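Local structure of type II restriction enzyme MspI (Moraxella sp., 1SA3) at residues Tyr37-Phe42 against Thr98-Arg103; Ser63-Lys68 against Val215-Lys220; Val114-Lys119 against Leu203-Gln208; Phe182-Val187 against Lys220-Tyr225. The protein recognises the double-stranded DNA sequence 5'-CCGG-3' and cuts it after the first C, leaving fragments with terminal 5'-phosphates. All coordinates share one frame; numbering follows the deposited sequence.

Contact 1 (Tyr37-Phe42 against Thr98-Arg103); sequences YILDIF and TDATIR. With NA (sodium ion), chain G.
Ile102 reaches out from its strand and sets its end methyl CD1 over one face of the Phe42 ring. This CH-pi contact has CD1 4.0 Å from the ring centroid of Phe42. The methyl sits 25° off the ring normal, displaced toward the CG side of the ring. Its nearest ring atom is Phe42 CG, 3.7 Å from Ile102 CD1. CG1 of Ile102 lies anti to the carbonyl carbon (chi1 -63°) and the chain then runs extended to CD1, which carries the methyl into the hollow between Phe42 and Ile38. The other wall of that hollow is Ile38 CG2, 4.2 Å from Ile102 CD1. A second, smaller fit lies one turn back along the helix. There Leu39 lowers one branch, CD2, onto the short side chain of Ala100, with Leu39 CD2 3.9 Å from Ala100 CB. Both fits are apolar. Helix and strand run nearly parallel, at 14°, with axes 9.5 Å apart. Asp99, just before the strand, binds the sodium ion through its backbone O at 2.7 Å, and Glu35 and Asp84 complete the protein share of the site. A classic beta bulge at Asp99-Ala100, opposite Leu116, opens the strand. The contact thus lays the end of helix 23-41 on strand 100-106 of the central sheet, with helix 57-69 on another flank of the helix and strand 111-121 next in the sheet.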
# COMPACT_ATOMS: atom_id res chain seq x y z
N TYR E 37 -12.57 -2.21 -8.94
CA TYR E 37 -12.48 -1.15 -9.94
C TYR E 37 -11.20 -1.35 -10.76
O TYR E 37 -11.21 -1.23 -11.98
CB TYR E 37 -12.48 0.20 -9.22
CG TYR E 37 -12.59 1.44 -10.09
CD1 TYR E 37 -13.25 1.42 -11.33
CD2 TYR E 37 -12.10 2.66 -9.64
CE1 TYR E 37 -13.40 2.60 -12.08
CE2 TYR E 37 -12.24 3.82 -10.36
CZ TYR E 37 -12.89 3.79 -11.59
OH TYR E 37 -13.03 4.97 -12.27
N ILE E 38 -10.10 -1.67 -10.08
CA ILE E 38 -8.83 -1.91 -10.77
C ILE E 38 -8.92 -3.19 -11.60
O ILE E 38 -8.51 -3.22 -12.75
CB ILE E 38 -7.64 -2.03 -9.78
CG1 ILE E 38 -7.42 -0.71 -9.05
CG2 ILE E 38 -6.36 -2.44 -10.52
CD1 ILE E 38 -6.96 0.44 -9.95
N LEU E 39 -9.48 -4.25 -11.00
CA LEU E 39 -9.59 -5.52 -11.70
C LEU E 39 -10.38 -5.40 -13.00
O LEU E 39 -10.00 -6.00 -14.02
CB LEU E 39 -10.24 -6.57 -10.79
CG LEU E 39 -9.50 -6.97 -9.50
CD1 LEU E 39 -10.39 -7.91 -8.69
CD2 LEU E 39 -8.18 -7.66 -9.83
N ASP E 40 -11.46 -4.62 -12.98
CA ASP E 40 -12.28 -4.44 -14.18
C ASP E 40 -11.59 -3.59 -15.25
O ASP E 40 -11.73 -3.87 -16.44
CB ASP E 40 -13.63 -3.82 -13.81
CG ASP E 40 -14.58 -4.83 -13.17
OD1 ASP E 40 -14.23 -6.03 -13.13
OD2 ASP E 40 -15.67 -4.41 -12.72
N ILE E 41 -10.86 -2.56 -14.83
CA ILE E 41 -10.17 -1.72 -15.80
C ILE E 41 -9.14 -2.57 -16.55
O ILE E 41 -8.94 -2.39 -17.75
CB ILE E 41 -9.48 -0.52 -15.11
CG1 ILE E 41 -10.53 0.47 -14.61
CG2 ILE E 41 -8.51 0.16 -16.08
CD1 ILE E 41 -9.97 1.59 -13.74
N PHE E 42 -8.51 -3.51 -15.84
CA PHE E 42 -7.49 -4.39 -16.41
C PHE E 42 -7.95 -5.84 -16.55
O PHE E 42 -7.14 -6.76 -16.47
CB PHE E 42 -6.21 -4.34 -15.56
CG PHE E 42 -5.50 -3.02 -15.60
CD1 PHE E 42 -5.93 -1.95 -14.83
CD2 PHE E 42 -4.41 -2.83 -16.46
CE1 PHE E 42 -5.30 -0.71 -14.90
CE2 PHE E 42 -3.77 -1.60 -16.54
CZ PHE E 42 -4.21 -0.53 -15.76
N THR E 98 -0.17 -8.76 -0.74
CA THR E 98 -0.72 -8.68 -2.09
C THR E 98 -2.23 -8.85 -2.12
O THR E 98 -2.76 -9.90 -1.75
CB THR E 98 -0.06 -9.75 -2.99
OG1 THR E 98 1.36 -9.55 -2.98
CG2 THR E 98 -0.57 -9.63 -4.42
N ASP E 99 -2.93 -7.81 -2.57
CA ASP E 99 -4.39 -7.83 -2.65
C ASP E 99 -4.91 -8.37 -3.96
O ASP E 99 -6.01 -8.92 -4.01
CB ASP E 99 -4.96 -6.42 -2.46
CG ASP E 99 -4.77 -5.88 -1.06
OD1 ASP E 99 -4.98 -6.65 -0.11
OD2 ASP E 99 -4.42 -4.69 -0.91
N ALA E 100 -4.13 -8.21 -5.02
CA ALA E 100 -4.54 -8.65 -6.35
C ALA E 100 -3.36 -8.58 -7.29
O ALA E 100 -2.32 -8.03 -6.95
CB ALA E 100 -5.65 -7.75 -6.87
N THR E 101 -3.53 -9.14 -8.48
CA THR E 101 -2.47 -9.13 -9.48
C THR E 101 -2.98 -8.83 -10.88
O THR E 101 -4.16 -9.05 -11.19
CB THR E 101 -1.71 -10.48 -9.54
OG1 THR E 101 -2.61 -11.51 -9.97
CG2 THR E 101 -1.16 -10.84 -8.17
N ILE E 102 -2.09 -8.30 -11.71
CA ILE E 102 -2.38 -8.02 -13.11
C ILE E 102 -1.20 -8.66 -13.85
O ILE E 102 -0.05 -8.51 -13.42
CB ILE E 102 -2.35 -6.51 -13.45
CG1 ILE E 102 -3.43 -5.77 -12.67
CG2 ILE E 102 -2.53 -6.30 -14.97
CD1 ILE E 102 -3.37 -4.27 -12.86
N ARG E 103 -1.49 -9.41 -14.91
CA ARG E 103 -0.42 -10.01 -15.70
C ARG E 103 -0.48 -9.42 -17.11
O ARG E 103 -1.53 -9.43 -17.75
CB ARG E 103 -0.57 -11.53 -15.78
CG ARG E 103 0.46 -12.17 -16.73
CD ARG E 103 0.33 -13.69 -16.77
NE ARG E 103 0.66 -14.31 -15.49
CZ ARG E 103 1.89 -14.40 -14.99
NH1 ARG E 103 2.93 -13.93 -15.65
NH2 ARG E 103 2.07 -14.98 -13.81
NA NA G . -8.14 -8.77 -2.41
O HOH W 1 -7.65 -7.46 -0.45
O HOH W 2 -7.01 -10.40 -1.26

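Contact 2 (Ser63-Lys68 against Val215-Lys220); sequences SSKLLK and VDVTIK
Lys65 and Leu66 pack helix 57-69 onto edge strand 213-221 of the five-stranded mixed sheet, an alpha/beta layer of the PDDEXK nuclease fold. Helix and strand run nearly parallel, at 15°, with axes 7.7 Å apart. Lys65 comes first and stretches obliquely over the strand. The extended chain passes Val217, which points the other way, with Lys65 CD 3.8 Å from Val217 CG1. This brings NZ to the strand backbone, where Lys65 NZ donates to Val217 O at 2.9 Å, in the carbonyl plane. The same ammonium makes a salt bridge to Asp216 and another to Asp61 of its own helix. The two acidic partners probably stabilise its charge. At the other end of the residue, water 3 donates to both Lys65 O and Ile219 O, joining the two backbones. Leu66 follows and turns to the apolar side. Ile219 CD1 meets the backbone N of Leu66 and lies 3.8 Å from Leu66 CB. Farther out, the Leu66 side chain packs on Phe42 and Ile102. The polar end is closed by water 4, which accepts from Lys65 NZ and donates to Asp216 OD2, each at 2.6 Å.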
# COMPACT_ATOMS: atom_id res chain seq x y z
N SER E 63 -5.60 4.02 -15.38
CA SER E 63 -4.80 3.07 -16.15
C SER E 63 -3.43 3.64 -16.56
O SER E 63 -2.42 2.94 -16.49
CB SER E 63 -5.60 2.58 -17.37
OG SER E 63 -5.97 3.64 -18.23
N SER E 64 -3.39 4.91 -16.97
CA SER E 64 -2.11 5.53 -17.35
C SER E 64 -1.16 5.63 -16.15
O SER E 64 0.04 5.42 -16.29
CB SER E 64 -2.34 6.94 -17.92
OG SER E 64 -2.89 6.88 -19.23
N LYS E 65 -1.69 5.97 -14.98
CA LYS E 65 -0.85 6.05 -13.79
C LYS E 65 -0.28 4.68 -13.46
O LYS E 65 0.86 4.56 -13.01
CB LYS E 65 -1.65 6.59 -12.59
CG LYS E 65 -1.86 8.09 -12.60
CD LYS E 65 -2.81 8.52 -11.49
CE LYS E 65 -2.98 10.04 -11.48
NZ LYS E 65 -4.00 10.51 -10.51
N LEU E 66 -1.06 3.63 -13.67
CA LEU E 66 -0.58 2.29 -13.37
C LEU E 66 0.53 1.89 -14.34
O LEU E 66 1.58 1.38 -13.93
CB LEU E 66 -1.73 1.28 -13.40
CG LEU E 66 -1.43 -0.08 -12.73
CD1 LEU E 66 -2.71 -0.65 -12.11
CD2 LEU E 66 -0.83 -1.05 -13.73
N LEU E 67 0.32 2.11 -15.63
CA LEU E 67 1.34 1.77 -16.63
C LEU E 67 2.59 2.62 -16.43
O LEU E 67 3.72 2.16 -16.64
CB LEU E 67 0.79 1.96 -18.05
CG LEU E 67 -0.37 1.06 -18.48
CD1 LEU E 67 -0.79 1.41 -19.90
CD2 LEU E 67 0.03 -0.41 -18.39
N LYS E 68 2.40 3.87 -16.02
CA LYS E 68 3.53 4.77 -15.82
C LYS E 68 4.41 4.30 -14.66
O LYS E 68 5.64 4.33 -14.75
CB LYS E 68 3.02 6.19 -15.57
CG LYS E 68 4.10 7.23 -15.31
CD LYS E 68 3.46 8.58 -15.04
CE LYS E 68 4.46 9.61 -14.55
NZ LYS E 68 3.78 10.92 -14.32
N VAL E 215 -12.11 10.66 -5.42
CA VAL E 215 -11.51 11.98 -5.53
C VAL E 215 -10.34 11.89 -6.50
O VAL E 215 -10.27 12.65 -7.46
CB VAL E 215 -11.03 12.51 -4.19
CG1 VAL E 215 -10.38 13.88 -4.37
CG2 VAL E 215 -12.21 12.61 -3.23
N ASP E 216 -9.43 10.95 -6.26
CA ASP E 216 -8.26 10.78 -7.12
C ASP E 216 -7.60 9.45 -6.75
O ASP E 216 -8.08 8.73 -5.87
CB ASP E 216 -7.27 11.92 -6.87
CG ASP E 216 -6.31 12.14 -8.04
OD1 ASP E 216 -6.34 11.34 -8.99
OD2 ASP E 216 -5.53 13.12 -7.99
N VAL E 217 -6.51 9.13 -7.42
CA VAL E 217 -5.78 7.91 -7.11
C VAL E 217 -4.29 8.20 -7.26
O VAL E 217 -3.89 9.04 -8.06
CB VAL E 217 -6.16 6.75 -8.05
CG1 VAL E 217 -5.64 7.02 -9.46
CG2 VAL E 217 -5.56 5.42 -7.50
N THR E 218 -3.48 7.50 -6.48
CA THR E 218 -2.04 7.65 -6.55
C THR E 218 -1.52 6.22 -6.66
O THR E 218 -1.96 5.34 -5.92
CB THR E 218 -1.49 8.35 -5.29
OG1 THR E 218 -2.02 9.68 -5.22
CG2 THR E 218 0.00 8.42 -5.35
N ILE E 219 -0.61 5.99 -7.61
CA ILE E 219 -0.05 4.65 -7.82
C ILE E 219 1.47 4.77 -7.88
O ILE E 219 2.02 5.42 -8.77
CB ILE E 219 -0.57 4.03 -9.15
CG1 ILE E 219 -2.11 3.97 -9.10
CG2 ILE E 219 0.01 2.63 -9.36
CD1 ILE E 219 -2.76 3.30 -10.30
N LYS E 220 2.13 4.14 -6.92
CA LYS E 220 3.59 4.20 -6.83
C LYS E 220 4.26 2.83 -6.85
O LYS E 220 3.76 1.90 -6.22
CB LYS E 220 3.99 4.88 -5.53
CG LYS E 220 3.56 6.34 -5.40
CD LYS E 220 4.55 7.28 -6.07
CE LYS E 220 4.23 8.73 -5.72
NZ LYS E 220 5.24 9.69 -6.25
O HOH W 3 1.97 6.63 -11.66
O HOH W 4 -3.67 13.02 -9.74

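Contact 3 (Val114-Lys119 against Leu203-Gln208); sequences VPLNIK and LLIRFQ. With nucleotides of chain A.
Leu116, Ile118, Leu203 and Ile205 line one face of a parallel strand pair at the centre of the mixed sheet of the PDDEXK fold. Leu116 and Leu203 run abreast off the sheet, with Leu116 CD2 3.9 Å from Leu203 CD1. Ile118 and Ile205 are paired likewise. The end methyl Ile205 CD1 fits between Ile118 CG1 and Leu116 CD1, 4.1 Å from each. Beyond them, Ile118 CG2 meets the edge of the Phe207 ring, close to its plane, at CE1 (3.9 Å). Helix 23-41 covers this face through Ile38.

The opposite face carries Asn117, Leu204, Lys119 and Arg206. Leu204 CD2 packs on Asn117 CB. Lys119 and Arg206 run alongside each other, and the Lys119 chain passes beside the phosphate of DG6 of chain A. Its bend at the last torsion (chi4 -54°) turns NZ aside, where it makes a long, weak ion pair with another DNA phosphate. Arg206 bends at chi2 and forms a salt bridge with the C-terminal carboxylate of Gly262. Asn117 ND2 hydrogen-bonds to Lys97 O.

Between the strands, Asn117 O accepts from Ile205 N at 2.9 Å, and Lys119 O accepts from Phe207 N. On the Asn117 face, water 6 donates to Asn117 OD1 at 3.0 Å and accepts from Arg206 NH2 at 2.8 Å.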
# COMPACT_ATOMS: atom_id res chain seq x y z
N VAL E 114 2.25 -8.44 -11.95
CA VAL E 114 2.32 -7.25 -11.10
C VAL E 114 1.44 -7.37 -9.86
O VAL E 114 0.24 -7.07 -9.90
CB VAL E 114 1.88 -5.98 -11.85
CG1 VAL E 114 2.21 -4.74 -11.01
CG2 VAL E 114 2.57 -5.89 -13.20
N PRO E 115 2.02 -7.84 -8.73
CA PRO E 115 1.25 -7.98 -7.50
C PRO E 115 0.94 -6.57 -7.01
O PRO E 115 1.78 -5.66 -7.10
CB PRO E 115 2.21 -8.74 -6.58
CG PRO E 115 3.55 -8.31 -7.06
CD PRO E 115 3.38 -8.38 -8.56
N LEU E 116 -0.28 -6.38 -6.50
CA LEU E 116 -0.71 -5.06 -6.06
C LEU E 116 -1.24 -5.02 -4.65
O LEU E 116 -1.78 -6.01 -4.14
CB LEU E 116 -1.83 -4.55 -6.97
CG LEU E 116 -1.81 -4.74 -8.49
CD1 LEU E 116 -3.23 -4.58 -9.03
CD2 LEU E 116 -0.88 -3.72 -9.13
N ASN E 117 -1.11 -3.87 -4.02
CA ASN E 117 -1.68 -3.64 -2.70
C ASN E 117 -2.62 -2.46 -2.97
O ASN E 117 -2.20 -1.45 -3.52
CB ASN E 117 -0.63 -3.26 -1.66
CG ASN E 117 -1.25 -3.00 -0.29
OD1 ASN E 117 -1.64 -1.87 0.01
ND2 ASN E 117 -1.36 -4.04 0.52
N ILE E 118 -3.88 -2.60 -2.60
CA ILE E 118 -4.87 -1.56 -2.88
C ILE E 118 -5.62 -1.12 -1.64
O ILE E 118 -6.12 -1.96 -0.89
CB ILE E 118 -5.90 -2.05 -3.93
CG1 ILE E 118 -5.16 -2.65 -5.12
CG2 ILE E 118 -6.80 -0.89 -4.37
CD1 ILE E 118 -6.06 -3.30 -6.17
N LYS E 119 -5.72 0.19 -1.44
CA LYS E 119 -6.43 0.74 -0.29
C LYS E 119 -7.23 1.97 -0.67
O LYS E 119 -7.06 2.54 -1.75
CB LYS E 119 -5.45 1.16 0.81
CG LYS E 119 -4.62 0.06 1.43
CD LYS E 119 -3.70 0.65 2.51
CE LYS E 119 -2.68 -0.37 2.97
NZ LYS E 119 -3.32 -1.65 3.41
N LEU E 203 3.35 -2.61 -6.62
CA LEU E 203 2.75 -1.29 -6.73
C LEU E 203 1.80 -1.05 -5.57
O LEU E 203 1.10 -1.96 -5.14
CB LEU E 203 1.95 -1.16 -8.03
CG LEU E 203 2.64 -1.22 -9.39
CD1 LEU E 203 1.58 -1.07 -10.48
CD2 LEU E 203 3.68 -0.11 -9.49
N LEU E 204 1.78 0.18 -5.07
CA LEU E 204 0.89 0.55 -3.98
C LEU E 204 -0.12 1.53 -4.60
O LEU E 204 0.25 2.63 -5.03
CB LEU E 204 1.66 1.23 -2.85
CG LEU E 204 2.90 0.47 -2.36
CD1 LEU E 204 3.58 1.26 -1.24
CD2 LEU E 204 2.48 -0.93 -1.86
N ILE E 205 -1.37 1.10 -4.65
CA ILE E 205 -2.45 1.89 -5.22
C ILE E 205 -3.26 2.48 -4.08
O ILE E 205 -3.74 1.76 -3.22
CB ILE E 205 -3.37 1.00 -6.10
CG1 ILE E 205 -2.55 0.39 -7.24
CG2 ILE E 205 -4.54 1.81 -6.65
CD1 ILE E 205 -3.35 -0.54 -8.15
N ARG E 206 -3.39 3.80 -4.07
CA ARG E 206 -4.14 4.49 -3.02
C ARG E 206 -5.24 5.37 -3.59
O ARG E 206 -4.97 6.40 -4.21
CB ARG E 206 -3.20 5.36 -2.18
CG ARG E 206 -2.07 4.61 -1.49
CD ARG E 206 -2.60 3.64 -0.44
NE ARG E 206 -1.51 2.98 0.27
CZ ARG E 206 -0.62 3.61 1.04
NH1 ARG E 206 -0.70 4.92 1.21
NH2 ARG E 206 0.34 2.92 1.64
N PHE E 207 -6.49 4.96 -3.38
CA PHE E 207 -7.64 5.73 -3.84
C PHE E 207 -8.02 6.72 -2.75
O PHE E 207 -8.17 6.34 -1.58
CB PHE E 207 -8.84 4.83 -4.11
CG PHE E 207 -8.76 4.06 -5.38
CD1 PHE E 207 -8.37 2.73 -5.39
CD2 PHE E 207 -9.08 4.67 -6.59
CE1 PHE E 207 -8.30 2.01 -6.59
CE2 PHE E 207 -9.02 3.97 -7.79
CZ PHE E 207 -8.63 2.63 -7.78
N GLN E 208 -8.14 7.98 -3.12
CA GLN E 208 -8.56 8.99 -2.16
C GLN E 208 -10.08 9.05 -2.33
O GLN E 208 -10.59 9.41 -3.39
CB GLN E 208 -7.93 10.34 -2.48
CG GLN E 208 -8.32 11.41 -1.48
CD GLN E 208 -7.58 12.70 -1.72
OE1 GLN E 208 -7.48 13.17 -2.86
NE2 GLN E 208 -7.07 13.30 -0.65
P DG A 6 -8.50 0.25 3.67
OP1 DG A 6 -8.86 0.46 2.25
OP2 DG A 6 -7.10 0.47 4.12
O5' DG A 6 -9.44 1.13 4.61
C5' DG A 6 -8.90 2.16 5.43
C4' DG A 6 -9.96 2.65 6.39
O4' DG A 6 -9.92 1.75 7.52
C3' DG A 6 -9.65 4.03 6.95
O3' DG A 6 -10.44 5.07 6.40
C2' DG A 6 -9.94 3.93 8.43
C1' DG A 6 -10.03 2.45 8.75
N9 DG A 6 -8.84 2.16 9.55
C8 DG A 6 -7.65 1.61 9.13
N7 DG A 6 -6.72 1.63 10.06
C5 DG A 6 -7.34 2.20 11.16
C6 DG A 6 -6.83 2.49 12.46
O6 DG A 6 -5.68 2.31 12.90
N1 DG A 6 -7.81 3.06 13.28
C2 DG A 6 -9.11 3.33 12.89
N2 DG A 6 -9.91 3.89 13.82
N3 DG A 6 -9.59 3.06 11.69
C4 DG A 6 -8.66 2.50 10.88
O HOH W 5 -1.74 0.72 -1.26
O HOH W 6 0.27 0.17 1.09

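Contact 4 (Phe182-Val187 against Lys220-Tyr225); sequences FIRWCV and KNIDDY
An N-capped helix start, where strand 213-221 turns into helix 222-234, meets helix 179-188 here. Arg184 reaches across to that first turn. Its NH2 bonds to Asp223 OD1 at 2.9 Å in a salt bridge. The bond is bent, with an N-H...O angle of 148°. The oxygen lies at the guanidinium edge, tilted somewhat out of its plane, and is met on its anti side, also a little out of the carboxylate plane. The two planes stand almost at right angles, 87° apart, and one nitrogen to one oxygen carries the bridge. Arg184 starts out with CG anti to the backbone N and bends at chi3 (-64°), which swings the guanidinium over to Ile222 and Asp223. The stem also packs on Ile222, with Arg184 CG 4.0 Å from Ile222 CG2. The other oxygen, Asp223 OD2, makes a second salt bridge, to Lys193.

Farther along, Tyr225 receives two branched side chains at one corner of its ring. Val187 CG1 is 3.7 Å from Tyr225 CE2, and Ile183 CG2 is 3.9 Å from the same atom. Both approach obliquely. The Tyr225 hydroxyl is hydrogen-bonded to the C-terminal carboxylate of Gly262.

The cap belongs to Asn221: its OD1 accepts from Asp224 N at 2.7 Å in a nearly straight bond. The contact therefore joins helix 179-188 to the start of helix 222-234, while Ile222 and Tyr225 pack on Leu204 of strand 203-210 in the sheet.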
# COMPACT_ATOMS: atom_id res chain seq x y z
N PHE E 182 13.70 -0.75 6.30
CA PHE E 182 12.56 -0.62 7.21
C PHE E 182 11.28 -0.30 6.43
O PHE E 182 10.25 -0.95 6.61
CB PHE E 182 12.83 0.50 8.23
CG PHE E 182 11.87 0.51 9.40
CD1 PHE E 182 12.19 -0.14 10.58
CD2 PHE E 182 10.66 1.21 9.32
CE1 PHE E 182 11.33 -0.09 11.69
CE2 PHE E 182 9.80 1.26 10.42
CZ PHE E 182 10.14 0.61 11.61
N ILE E 183 11.35 0.70 5.56
CA ILE E 183 10.18 1.10 4.78
C ILE E 183 9.73 0.00 3.83
O ILE E 183 8.56 -0.36 3.79
CB ILE E 183 10.45 2.37 3.96
CG1 ILE E 183 10.83 3.52 4.90
CG2 ILE E 183 9.20 2.74 3.18
CD1 ILE E 183 11.49 4.68 4.20
N ARG E 184 10.67 -0.52 3.04
CA ARG E 184 10.35 -1.56 2.08
C ARG E 184 9.76 -2.79 2.76
O ARG E 184 8.78 -3.37 2.28
CB ARG E 184 11.61 -1.94 1.28
CG ARG E 184 11.36 -2.85 0.10
CD ARG E 184 12.66 -3.10 -0.68
NE ARG E 184 13.20 -1.88 -1.27
CZ ARG E 184 12.76 -1.34 -2.41
NH1 ARG E 184 11.77 -1.91 -3.08
NH2 ARG E 184 13.32 -0.22 -2.87
N TRP E 185 10.33 -3.19 3.89
CA TRP E 185 9.82 -4.36 4.59
C TRP E 185 8.42 -4.12 5.17
O TRP E 185 7.57 -5.00 5.12
CB TRP E 185 10.77 -4.80 5.70
CG TRP E 185 10.30 -6.04 6.38
CD1 TRP E 185 10.54 -7.33 6.01
CD2 TRP E 185 9.43 -6.11 7.51
NE1 TRP E 185 9.87 -8.19 6.83
CE2 TRP E 185 9.18 -7.47 7.76
CE3 TRP E 185 8.83 -5.14 8.34
CZ2 TRP E 185 8.35 -7.90 8.81
CZ3 TRP E 185 8.01 -5.57 9.37
CH2 TRP E 185 7.77 -6.94 9.60
N CYS E 186 8.20 -2.93 5.72
CA CYS E 186 6.90 -2.61 6.29
C CYS E 186 5.75 -2.70 5.28
O CYS E 186 4.68 -3.20 5.61
CB CYS E 186 6.90 -1.21 6.90
SG CYS E 186 7.59 -1.13 8.56
N VAL E 187 5.99 -2.23 4.06
CA VAL E 187 4.95 -2.25 3.03
C VAL E 187 4.96 -3.47 2.10
O VAL E 187 4.00 -3.69 1.38
CB VAL E 187 4.96 -0.96 2.16
CG1 VAL E 187 4.73 0.25 3.05
CG2 VAL E 187 6.29 -0.82 1.41
N LYS E 220 2.13 4.14 -6.92
CA LYS E 220 3.59 4.20 -6.83
C LYS E 220 4.26 2.83 -6.85
O LYS E 220 3.76 1.90 -6.22
CB LYS E 220 3.99 4.88 -5.53
CG LYS E 220 3.56 6.34 -5.40
CD LYS E 220 4.55 7.28 -6.07
CE LYS E 220 4.23 8.73 -5.72
NZ LYS E 220 5.24 9.69 -6.25
N ASN E 221 5.37 2.69 -7.59
CA ASN E 221 6.10 1.42 -7.53
C ASN E 221 6.85 1.52 -6.18
O ASN E 221 6.95 2.61 -5.59
CB ASN E 221 7.09 1.26 -8.71
CG ASN E 221 8.07 2.42 -8.84
OD1 ASN E 221 8.79 2.76 -7.90
ND2 ASN E 221 8.11 3.03 -10.02
N ILE E 222 7.38 0.40 -5.69
CA ILE E 222 8.04 0.42 -4.39
C ILE E 222 9.24 1.36 -4.31
O ILE E 222 9.39 2.08 -3.32
CB ILE E 222 8.46 -1.00 -3.96
CG1 ILE E 222 7.25 -1.94 -4.02
CG2 ILE E 222 9.00 -0.99 -2.53
CD1 ILE E 222 6.04 -1.45 -3.22
N ASP E 223 10.09 1.37 -5.34
CA ASP E 223 11.25 2.26 -5.32
C ASP E 223 10.85 3.71 -5.07
O ASP E 223 11.41 4.37 -4.20
CB ASP E 223 12.03 2.18 -6.64
CG ASP E 223 12.90 0.94 -6.74
OD1 ASP E 223 12.97 0.17 -5.75
OD2 ASP E 223 13.51 0.74 -7.81
N ASP E 224 9.87 4.20 -5.83
CA ASP E 224 9.42 5.58 -5.69
C ASP E 224 8.76 5.85 -4.35
O ASP E 224 8.96 6.93 -3.76
CB ASP E 224 8.46 5.96 -6.81
CG ASP E 224 9.14 5.99 -8.16
OD1 ASP E 224 10.38 5.95 -8.21
OD2 ASP E 224 8.43 6.06 -9.19
N TYR E 225 7.98 4.90 -3.85
CA TYR E 225 7.33 5.08 -2.57
C TYR E 225 8.40 5.27 -1.49
O TYR E 225 8.31 6.17 -0.66
CB TYR E 225 6.47 3.86 -2.22
CG TYR E 225 5.81 3.96 -0.86
CD1 TYR E 225 4.63 4.69 -0.68
CD2 TYR E 225 6.37 3.33 0.25
CE1 TYR E 225 4.03 4.79 0.58
CE2 TYR E 225 5.78 3.42 1.51
CZ TYR E 225 4.61 4.15 1.67
OH TYR E 225 4.01 4.23 2.91

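How the contacts relate
All four contacts reach the same mixed sheet, ordered 77-84, 100-106, 111-121, 203-210, 213-221. Contact 3 is its centre. Contacts 1 and 2 each lie about 9 Å from it, centre to centre, and contact 4 about 12 Å. Contacts 1 and 2 place two helices, 23-41 and 57-69, against the sheet and touch each other. Contacts 2 and 4 share Lys220 and strand 213-221. Along the chain, contacts 1 and 2 cross. Contact 1 closes before contacts 3 and 4 open, contact 3 is nested inside contact 2, and contact 4 crosses both. The sheet thus ties the sodium site at contact 1 to the DNA-contacting Lys119 strand of contact 3 and the helices of contact 4.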